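Local coordinates for UDP-N-Acetylenolpyruvylglucosamine Reductase (Thermus caldophilus, PDB 2GQT), which uses FAD and NADPH to reduce UDP-N-acetylenolpyruvylglucosamine to UDP-N-acetylmuramate, a step in the making of the peptidoglycan cell wall, at residues A[11-17]-A[45-51]; A[101-105]-A[117-123]. All coordinates share one frame; numbering follows the deposited sequence.

Contact 1 (A[11-17]-A[45-51]); sequences LKDYTTL and LGNGSNL. With FAD (flavin-adenine dinucleotide), chain C.
Thr15 and Gly48 bring the two loops to a CA-CA distance of 4.1 Å, and one direct hydrogen bond joins them, from Thr16 N to Gly48 O (3.0 Å), its donor standing above the carbonyl plane. Gly48, with positive phi, also makes a CA-H...O contact to Tyr14 O. Thr16 leans over Ser49, with OG1 3.2 Å from Ser49 CA, while the same OG1 hydrogen-bonds to the backbone Ser196 O. In Thr16, chi1 of 55° leaves CG2 anti to the carbonyl carbon, near Ser49 CB and Asn47 O. At the other end Leu45 CD2 packs 3.9 Å from Tyr14 CB and also meets Leu11 CD2, the two leucines sliding past each other in opposite directions. Water bridges both ends, one linking Tyr14 O with Gly46 O, the other Leu17 N with Gly48 O and Leu51 O. Segment 45-51 also wraps the FAD pyrophosphate: the backbone N atoms of residues 46 to 50 all donate to phosphate oxygens. Ser49 OG lies 2.6 Å from FAD O2P, hydrogen-bonded to it, to the ribityl O2' and to Pro106 O. The five backbone N-H groups probably help to offset the phosphate charge, on a loop backed by 11-17.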
loop_
_atom_site.group_PDB
_atom_site.type_symbol
_atom_site.label_atom_id
_atom_site.label_comp_id
_atom_site.label_asym_id
_atom_site.label_seq_id
_atom_site.Cartn_x
_atom_site.Cartn_y
_atom_site.Cartn_z
ATOM N N LEU A 11 6.468 10.439 10.678
ATOM C CA LEU A 11 5.984 9.504 9.659
ATOM C C LEU A 11 6.859 9.434 8.403
ATOM O O LEU A 11 6.733 8.488 7.618
ATOM C CB LEU A 11 4.501 9.732 9.339
ATOM C CG LEU A 11 3.528 9.289 10.444
ATOM C CD1 LEU A 11 2.089 9.695 10.139
ATOM C CD2 LEU A 11 3.606 7.784 10.722
ATOM N N LYS A 12 7.782 10.385 8.243
ATOM C CA LYS A 12 8.806 10.300 7.203
ATOM C C LYS A 12 9.593 8.995 7.297
ATOM O O LYS A 12 10.088 8.491 6.287
ATOM C CB LYS A 12 9.769 11.494 7.263
ATOM C CG LYS A 12 10.755 11.480 8.450
ATOM C CD LYS A 12 11.781 12.627 8.397
ATOM C CE LYS A 12 12.831 12.527 9.516
ATOM N NZ LYS A 12 13.820 11.422 9.325
ATOM N N ASP A 13 9.711 8.453 8.510
ATOM C CA ASP A 13 10.467 7.231 8.726
ATOM C C ASP A 13 9.650 5.965 8.459
ATOM O O ASP A 13 10.211 4.870 8.485
ATOM C CB ASP A 13 11.035 7.202 10.154
ATOM C CG ASP A 13 12.025 8.334 10.422
ATOM O OD1 ASP A 13 12.806 8.681 9.515
ATOM O OD2 ASP A 13 12.022 8.868 11.550
ATOM N N TYR A 14 8.349 6.121 8.190
ATOM C CA TYR A 14 7.396 5.004 8.085
ATOM C C TYR A 14 6.648 4.990 6.769
ATOM O O TYR A 14 5.619 4.326 6.642
ATOM C CB TYR A 14 6.382 5.066 9.221
ATOM C CG TYR A 14 6.990 4.742 10.552
ATOM C CD1 TYR A 14 7.651 5.719 11.282
ATOM C CD2 TYR A 14 6.916 3.455 11.081
ATOM C CE1 TYR A 14 8.227 5.432 12.502
ATOM C CE2 TYR A 14 7.489 3.158 12.306
ATOM C CZ TYR A 14 8.142 4.154 13.008
ATOM O OH TYR A 14 8.717 3.885 14.226
ATOM N N THR A 15 7.149 5.743 5.801
ATOM C CA THR A 15 6.547 5.794 4.481
ATOM C C THR A 15 7.636 5.585 3.459
ATOM O O THR A 15 8.791 5.995 3.658
ATOM C CB THR A 15 5.807 7.127 4.211
ATOM O OG1 THR A 15 6.715 8.235 4.334
ATOM C CG2 THR A 15 4.630 7.307 5.164
ATOM N N THR A 16 7.276 4.937 2.359
ATOM C CA THR A 16 8.264 4.657 1.335
ATOM C C THR A 16 8.746 5.961 0.667
ATOM O O THR A 16 9.910 6.062 0.274
ATOM C CB THR A 16 7.768 3.587 0.340
ATOM O OG1 THR A 16 6.522 3.992 -0.220
ATOM C CG2 THR A 16 7.586 2.241 1.040
ATOM N N LEU A 17 7.877 6.969 0.591
ATOM C CA LEU A 17 8.254 8.297 0.089
ATOM C C LEU A 17 9.262 9.040 0.986
ATOM O O LEU A 17 10.085 9.811 0.498
ATOM C CB LEU A 17 7.007 9.155 -0.139
ATOM C CG LEU A 17 7.169 10.513 -0.817
ATOM C CD1 LEU A 17 7.911 10.388 -2.143
ATOM C CD2 LEU A 17 5.813 11.146 -1.026
ATOM N N LEU A 45 -1.866 2.372 9.793
ATOM C CA LEU A 45 -0.705 2.459 8.929
ATOM C C LEU A 45 -0.259 1.065 8.525
ATOM O O LEU A 45 -0.028 0.211 9.398
ATOM C CB LEU A 45 0.428 3.181 9.662
ATOM C CG LEU A 45 1.813 3.249 9.023
ATOM C CD1 LEU A 45 1.812 4.114 7.767
ATOM C CD2 LEU A 45 2.809 3.751 10.054
ATOM N N GLY A 46 -0.141 0.833 7.217
ATOM C CA GLY A 46 0.427 -0.412 6.698
ATOM C C GLY A 46 1.908 -0.190 6.452
ATOM O O GLY A 46 2.613 0.336 7.313
ATOM N N ASN A 47 2.376 -0.552 5.260
ATOM C CA ASN A 47 3.774 -0.324 4.913
ATOM C C ASN A 47 4.079 1.109 4.460
ATOM O O ASN A 47 5.210 1.413 4.094
ATOM C CB ASN A 47 4.250 -1.329 3.868
ATOM C CG ASN A 47 5.757 -1.506 3.879
ATOM O OD1 ASN A 47 6.380 -1.569 4.944
ATOM N ND2 ASN A 47 6.341 -1.602 2.693
ATOM N N GLY A 48 3.077 1.986 4.492
ATOM C CA GLY A 48 3.276 3.385 4.141
ATOM C C GLY A 48 3.646 3.615 2.685
ATOM O O GLY A 48 4.279 4.632 2.386
ATOM N N SER A 49 3.254 2.701 1.783
ATOM C CA SER A 49 3.669 2.784 0.388
ATOM C C SER A 49 2.687 3.507 -0.522
ATOM O O SER A 49 2.995 3.718 -1.689
ATOM C CB SER A 49 4.011 1.397 -0.182
ATOM O OG SER A 49 2.866 0.558 -0.300
ATOM N N ASN A 50 1.517 3.890 -0.010
ATOM C CA ASN A 50 0.616 4.744 -0.794
ATOM C C ASN A 50 0.309 6.090 -0.143
ATOM O O ASN A 50 -0.595 6.808 -0.598
ATOM C CB ASN A 50 -0.690 4.027 -1.163
ATOM C CG ASN A 50 -1.442 4.736 -2.294
ATOM O OD1 ASN A 50 -2.639 5.010 -2.193
ATOM N ND2 ASN A 50 -0.723 5.079 -3.354
ATOM N N LEU A 51 1.076 6.447 0.886
ATOM C CA LEU A 51 0.794 7.649 1.672
ATOM C C LEU A 51 1.703 8.819 1.366
ATOM O O LEU A 51 2.930 8.678 1.330
ATOM C CB LEU A 51 0.902 7.356 3.172
ATOM C CG LEU A 51 -0.101 6.339 3.727
ATOM C CD1 LEU A 51 0.161 6.100 5.194
ATOM C CD2 LEU A 51 -1.539 6.777 3.523
HETATM P PA FAD C . -0.350 2.257 3.434
HETATM O O1A FAD C . 0.284 3.111 2.417
HETATM O O2A FAD C . 0.258 2.120 4.776
HETATM O O5B FAD C . -1.867 2.671 3.648
HETATM C C5B FAD C . -2.711 2.863 2.506
HETATM C C4B FAD C . -4.160 2.898 2.938
HETATM O O4B FAD C . -4.512 1.604 3.471
HETATM C C3B FAD C . -4.468 3.918 4.044
HETATM O O3B FAD C . -5.808 4.372 3.855
HETATM C C2B FAD C . -4.370 3.068 5.305
HETATM O O2B FAD C . -5.134 3.610 6.381
HETATM C C1B FAD C . -4.999 1.776 4.826
HETATM N N9A FAD C . -4.631 0.567 5.592
HETATM C C8A FAD C . -3.396 0.069 5.766
HETATM N N7A FAD C . -3.478 -1.047 6.494
HETATM C C5A FAD C . -4.769 -1.276 6.759
HETATM C C6A FAD C . -5.475 -2.249 7.477
HETATM N N6A FAD C . -4.876 -3.288 8.075
HETATM N N1A FAD C . -6.817 -2.147 7.545
HETATM C C2A FAD C . -7.466 -1.128 6.964
HETATM N N3A FAD C . -6.844 -0.169 6.284
HETATM C C4A FAD C . -5.502 -0.238 6.188
HETATM N N1 FAD C . -0.224 -0.281 -5.942
HETATM C C2 FAD C . -0.899 -1.097 -6.824
HETATM O O2 FAD C . -2.111 -1.224 -6.729
HETATM N N3 FAD C . -0.204 -1.751 -7.837
HETATM C C4 FAD C . 1.173 -1.627 -7.976
HETATM O O4 FAD C . 1.757 -2.231 -8.881
HETATM C C4X FAD C . 1.848 -0.808 -7.072
HETATM N N5 FAD C . 3.228 -0.646 -7.180
HETATM C C5X FAD C . 3.905 0.126 -6.228
HETATM C C6 FAD C . 5.295 0.226 -6.304
HETATM C C7 FAD C . 6.004 0.973 -5.368
HETATM C C7M FAD C . 7.532 1.058 -5.465
HETATM C C8 FAD C . 5.306 1.633 -4.351
HETATM C C8M FAD C . 6.069 2.467 -3.312
HETATM C C9 FAD C . 3.918 1.539 -4.282
HETATM C C9A FAD C . 3.202 0.788 -5.214
HETATM N N10 FAD C . 1.802 0.684 -5.155
HETATM C C10 FAD C . 1.145 -0.140 -6.065
HETATM C "C1'" FAD C . 0.994 1.445 -4.165
HETATM C "C2'" FAD C . 0.883 0.719 -2.815
HETATM O "O2'" FAD C . 1.924 -0.267 -2.676
HETATM C "C3'" FAD C . -0.467 0.023 -2.636
HETATM O "O3'" FAD C . -1.521 0.996 -2.660
HETATM C "C4'" FAD C . -0.517 -0.796 -1.339
HETATM O "O4'" FAD C . -1.703 -1.593 -1.332
HETATM C "C5'" FAD C . -0.482 0.060 -0.075
HETATM O "O5'" FAD C . -0.328 -0.836 1.026
HETATM P P FAD C . 0.432 -0.343 2.340
HETATM O O1P FAD C . 0.381 -1.465 3.297
HETATM O O2P FAD C . 1.732 0.282 2.019
HETATM O O3P FAD C . -0.615 0.773 2.829
HETATM O O HOH W 1 4.922 1.921 7.827
HETATM O O HOH W 2 4.865 6.786 0.676
#

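Contact 2 (A[101-105]-A[117-123]); sequences GLLGI and AGTRFGE. With FAD (flavin-adenine dinucleotide), chain C.
With chi1 of 65°, Thr119 sets OG1 between its own backbone N and carbonyl carbon and aims it at Gly101 O, while chi1 of -55° in Ile105 sends CG1 and CD1 to the flavin. The motif on one side is a short, weakly bonded two-stranded hairpin, 118-119 with 122-123, and on the other a type II beta turn from Leu102 to Ile105; both belong to the FAD-binding domain. The hydroxyl of Thr119 works twice. It donates to Gly101 O over 2.7 Å, in the carbonyl plane and on a lone pair, and it accepts from Phe121 N at 3.1 Å, making an ST turn that shapes the hairpin bend. Beside it Gly101 CA lies 3.7 Å from Phe121 CB, so the backbone of the 3-10 segment sits directly against the bend. The Phe121 ring itself leads away from this contact, with Arg120 CG over the centre of one face.

Leu102 packs on the hairpin through one branch, CD2, which touches Ala117 O (3.6 Å), Gly122 O and the carbonyl carbon of Glu123; Leu84 and Met124 also border this side chain. Ile105 bridges protein and cofactor: CG2 rests on Ala117 CB at 3.8 Å, CD1 lies near Gly118 N, and CG1 packs against flavin C4 at 3.6 Å. Glu123 points its CB away from the turn, and its OE2 forms a salt bridge with Arg152, probably an active-site residue, while OE1 bonds to Asn116 ND2. Gly118 reads the pyrimidine edge of the isoalloxazine with its backbone, Gly118 N donating to FAD O2 at 3.0 Å, and FAD N3 giving its hydrogen to Gly118 O at 2.7 Å in a nearly straight bond of 178°.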
loop_
_atom_site.group_PDB
_atom_site.type_symbol
_atom_site.label_atom_id
_atom_site.label_comp_id
_atom_site.label_asym_id
_atom_site.label_seq_id
_atom_site.Cartn_x
_atom_site.Cartn_y
_atom_site.Cartn_z
ATOM N N GLY A 101 0.732 -12.039 -9.738
ATOM C CA GLY A 101 0.418 -10.720 -10.270
ATOM C C GLY A 101 0.583 -9.581 -9.282
ATOM O O GLY A 101 0.434 -8.418 -9.642
ATOM N N LEU A 102 0.900 -9.924 -8.032
ATOM C CA LEU A 102 1.083 -8.926 -6.976
ATOM C C LEU A 102 2.564 -8.687 -6.680
ATOM O O LEU A 102 2.894 -7.916 -5.789
ATOM C CB LEU A 102 0.327 -9.353 -5.712
ATOM C CG LEU A 102 -1.139 -9.739 -5.942
ATOM C CD1 LEU A 102 -1.772 -10.249 -4.667
ATOM C CD2 LEU A 102 -1.953 -8.579 -6.526
ATOM N N LEU A 103 3.449 -9.342 -7.430
ATOM C CA LEU A 103 4.878 -9.083 -7.303
ATOM C C LEU A 103 5.182 -7.614 -7.556
ATOM O O LEU A 103 4.656 -7.002 -8.496
ATOM C CB LEU A 103 5.669 -9.961 -8.278
ATOM C CG LEU A 103 7.200 -9.850 -8.277
ATOM C CD1 LEU A 103 7.796 -10.342 -6.955
ATOM C CD2 LEU A 103 7.792 -10.640 -9.428
ATOM N N GLY A 104 6.044 -7.052 -6.712
ATOM C CA GLY A 104 6.473 -5.673 -6.885
ATOM C C GLY A 104 5.612 -4.649 -6.172
ATOM O O GLY A 104 5.880 -3.451 -6.258
ATOM N N ILE A 105 4.601 -5.112 -5.437
ATOM C CA ILE A 105 3.747 -4.224 -4.647
ATOM C C ILE A 105 4.189 -4.279 -3.181
ATOM O O ILE A 105 3.983 -5.288 -2.509
ATOM C CB ILE A 105 2.265 -4.614 -4.756
ATOM C CG1 ILE A 105 1.840 -4.669 -6.226
ATOM C CG2 ILE A 105 1.414 -3.613 -3.962
ATOM C CD1 ILE A 105 0.426 -5.163 -6.458
ATOM N N ALA A 117 -4.851 -3.666 -4.215
ATOM C CA ALA A 117 -3.631 -3.470 -4.996
ATOM C C ALA A 117 -3.553 -4.473 -6.134
ATOM O O ALA A 117 -3.925 -5.638 -5.974
ATOM C CB ALA A 117 -2.410 -3.559 -4.109
ATOM N N GLY A 118 -3.057 -4.022 -7.280
ATOM C CA GLY A 118 -2.969 -4.907 -8.424
ATOM C C GLY A 118 -2.164 -4.397 -9.590
ATOM O O GLY A 118 -1.630 -3.281 -9.572
ATOM N N THR A 119 -2.056 -5.261 -10.592
ATOM C CA THR A 119 -1.336 -4.994 -11.832
ATOM C C THR A 119 -2.227 -5.476 -12.977
ATOM O O THR A 119 -3.348 -5.930 -12.739
ATOM C CB THR A 119 -0.004 -5.763 -11.863
ATOM O OG1 THR A 119 -0.273 -7.171 -11.898
ATOM C CG2 THR A 119 0.867 -5.427 -10.651
ATOM N N ARG A 120 -1.725 -5.412 -14.206
ATOM C CA ARG A 120 -2.469 -5.931 -15.360
ATOM C C ARG A 120 -2.693 -7.443 -15.257
ATOM O O ARG A 120 -3.498 -8.012 -15.996
ATOM C CB ARG A 120 -1.753 -5.595 -16.677
ATOM C CG ARG A 120 -0.437 -6.337 -16.924
ATOM C CD ARG A 120 0.011 -6.244 -18.387
ATOM N NE ARG A 120 0.486 -4.900 -18.709
ATOM C CZ ARG A 120 1.756 -4.573 -18.939
ATOM N NH1 ARG A 120 2.711 -5.495 -18.917
ATOM N NH2 ARG A 120 2.066 -3.313 -19.212
ATOM N N PHE A 121 -1.955 -8.082 -14.353
ATOM C CA PHE A 121 -1.974 -9.534 -14.197
ATOM C C PHE A 121 -3.035 -10.040 -13.222
ATOM O O PHE A 121 -3.577 -11.142 -13.392
ATOM C CB PHE A 121 -0.579 -10.031 -13.803
ATOM C CG PHE A 121 0.512 -9.567 -14.735
ATOM C CD1 PHE A 121 1.332 -8.496 -14.391
ATOM C CD2 PHE A 121 0.706 -10.188 -15.968
ATOM C CE1 PHE A 121 2.338 -8.060 -15.253
ATOM C CE2 PHE A 121 1.710 -9.759 -16.831
ATOM C CZ PHE A 121 2.529 -8.696 -16.471
ATOM N N GLY A 122 -3.336 -9.232 -12.210
ATOM C CA GLY A 122 -4.251 -9.620 -11.144
ATOM C C GLY A 122 -4.312 -8.565 -10.061
ATOM O O GLY A 122 -3.474 -7.658 -10.015
ATOM N N GLU A 123 -5.314 -8.685 -9.198
ATOM C CA GLU A 123 -5.486 -7.766 -8.074
ATOM C C GLU A 123 -5.746 -8.530 -6.785
ATOM O O GLU A 123 -6.141 -9.700 -6.810
ATOM C CB GLU A 123 -6.615 -6.768 -8.335
ATOM C CG GLU A 123 -7.971 -7.405 -8.530
ATOM C CD GLU A 123 -9.029 -6.410 -8.946
ATOM O OE1 GLU A 123 -10.203 -6.637 -8.587
ATOM O OE2 GLU A 123 -8.694 -5.406 -9.621
HETATM P PA FAD C . -0.350 2.257 3.434
HETATM O O1A FAD C . 0.284 3.111 2.417
HETATM O O2A FAD C . 0.258 2.120 4.776
HETATM O O5B FAD C . -1.867 2.671 3.648
HETATM C C5B FAD C . -2.711 2.863 2.506
HETATM C C4B FAD C . -4.160 2.898 2.938
HETATM O O4B FAD C . -4.512 1.604 3.471
HETATM C C3B FAD C . -4.468 3.918 4.044
HETATM O O3B FAD C . -5.808 4.372 3.855
HETATM C C2B FAD C . -4.370 3.068 5.305
HETATM O O2B FAD C . -5.134 3.610 6.381
HETATM C C1B FAD C . -4.999 1.776 4.826
HETATM N N9A FAD C . -4.631 0.567 5.592
HETATM C C8A FAD C . -3.396 0.069 5.766
HETATM N N7A FAD C . -3.478 -1.047 6.494
HETATM C C5A FAD C . -4.769 -1.276 6.759
HETATM C C6A FAD C . -5.475 -2.249 7.477
HETATM N N6A FAD C . -4.876 -3.288 8.075
HETATM N N1A FAD C . -6.817 -2.147 7.545
HETATM C C2A FAD C . -7.466 -1.128 6.964
HETATM N N3A FAD C . -6.844 -0.169 6.284
HETATM C C4A FAD C . -5.502 -0.238 6.188
HETATM N N1 FAD C . -0.224 -0.281 -5.942
HETATM C C2 FAD C . -0.899 -1.097 -6.824
HETATM O O2 FAD C . -2.111 -1.224 -6.729
HETATM N N3 FAD C . -0.204 -1.751 -7.837
HETATM C C4 FAD C . 1.173 -1.627 -7.976
HETATM O O4 FAD C . 1.757 -2.231 -8.881
HETATM C C4X FAD C . 1.848 -0.808 -7.072
HETATM N N5 FAD C . 3.228 -0.646 -7.180
HETATM C C5X FAD C . 3.905 0.126 -6.228
HETATM C C6 FAD C . 5.295 0.226 -6.304
HETATM C C7 FAD C . 6.004 0.973 -5.368
HETATM C C7M FAD C . 7.532 1.058 -5.465
HETATM C C8 FAD C . 5.306 1.633 -4.351
HETATM C C8M FAD C . 6.069 2.467 -3.312
HETATM C C9 FAD C . 3.918 1.539 -4.282
HETATM C C9A FAD C . 3.202 0.788 -5.214
HETATM N N10 FAD C . 1.802 0.684 -5.155
HETATM C C10 FAD C . 1.145 -0.140 -6.065
HETATM C "C1'" FAD C . 0.994 1.445 -4.165
HETATM C "C2'" FAD C . 0.883 0.719 -2.815
HETATM O "O2'" FAD C . 1.924 -0.267 -2.676
HETATM C "C3'" FAD C . -0.467 0.023 -2.636
HETATM O "O3'" FAD C . -1.521 0.996 -2.660
HETATM C "C4'" FAD C . -0.517 -0.796 -1.339
HETATM O "O4'" FAD C . -1.703 -1.593 -1.332
HETATM C "C5'" FAD C . -0.482 0.060 -0.075
HETATM O "O5'" FAD C . -0.328 -0.836 1.026
HETATM P P FAD C . 0.432 -0.343 2.340
HETATM O O1P FAD C . 0.381 -1.465 3.297
HETATM O O2P FAD C . 1.732 0.282 2.019
HETATM O O3P FAD C . -0.615 0.773 2.829
#

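From the N terminus, strand 5-10 runs into the 11-17 loop, which leads on to strand 22-28. Contact 1 closes when the chain, having passed helix 31-37 and strand 42-44, returns at 45-51, so it joins the loop between strands 5-10 and 22-28 to the one that leaves edge strand 42-44 of the same mixed sheet. Contact 2 opens only later, beyond helix 84-93 and strand 96-97, and spans a short loop that carries helix 109-114 before the hairpin 118-123. The two therefore follow in series, neither nesting nor crossing. The centres of contact 1 and contact 2 are about 19 Å apart, without touching. FAD connects them, the 45-51 loop at its phosphates and contact 2 at its flavin.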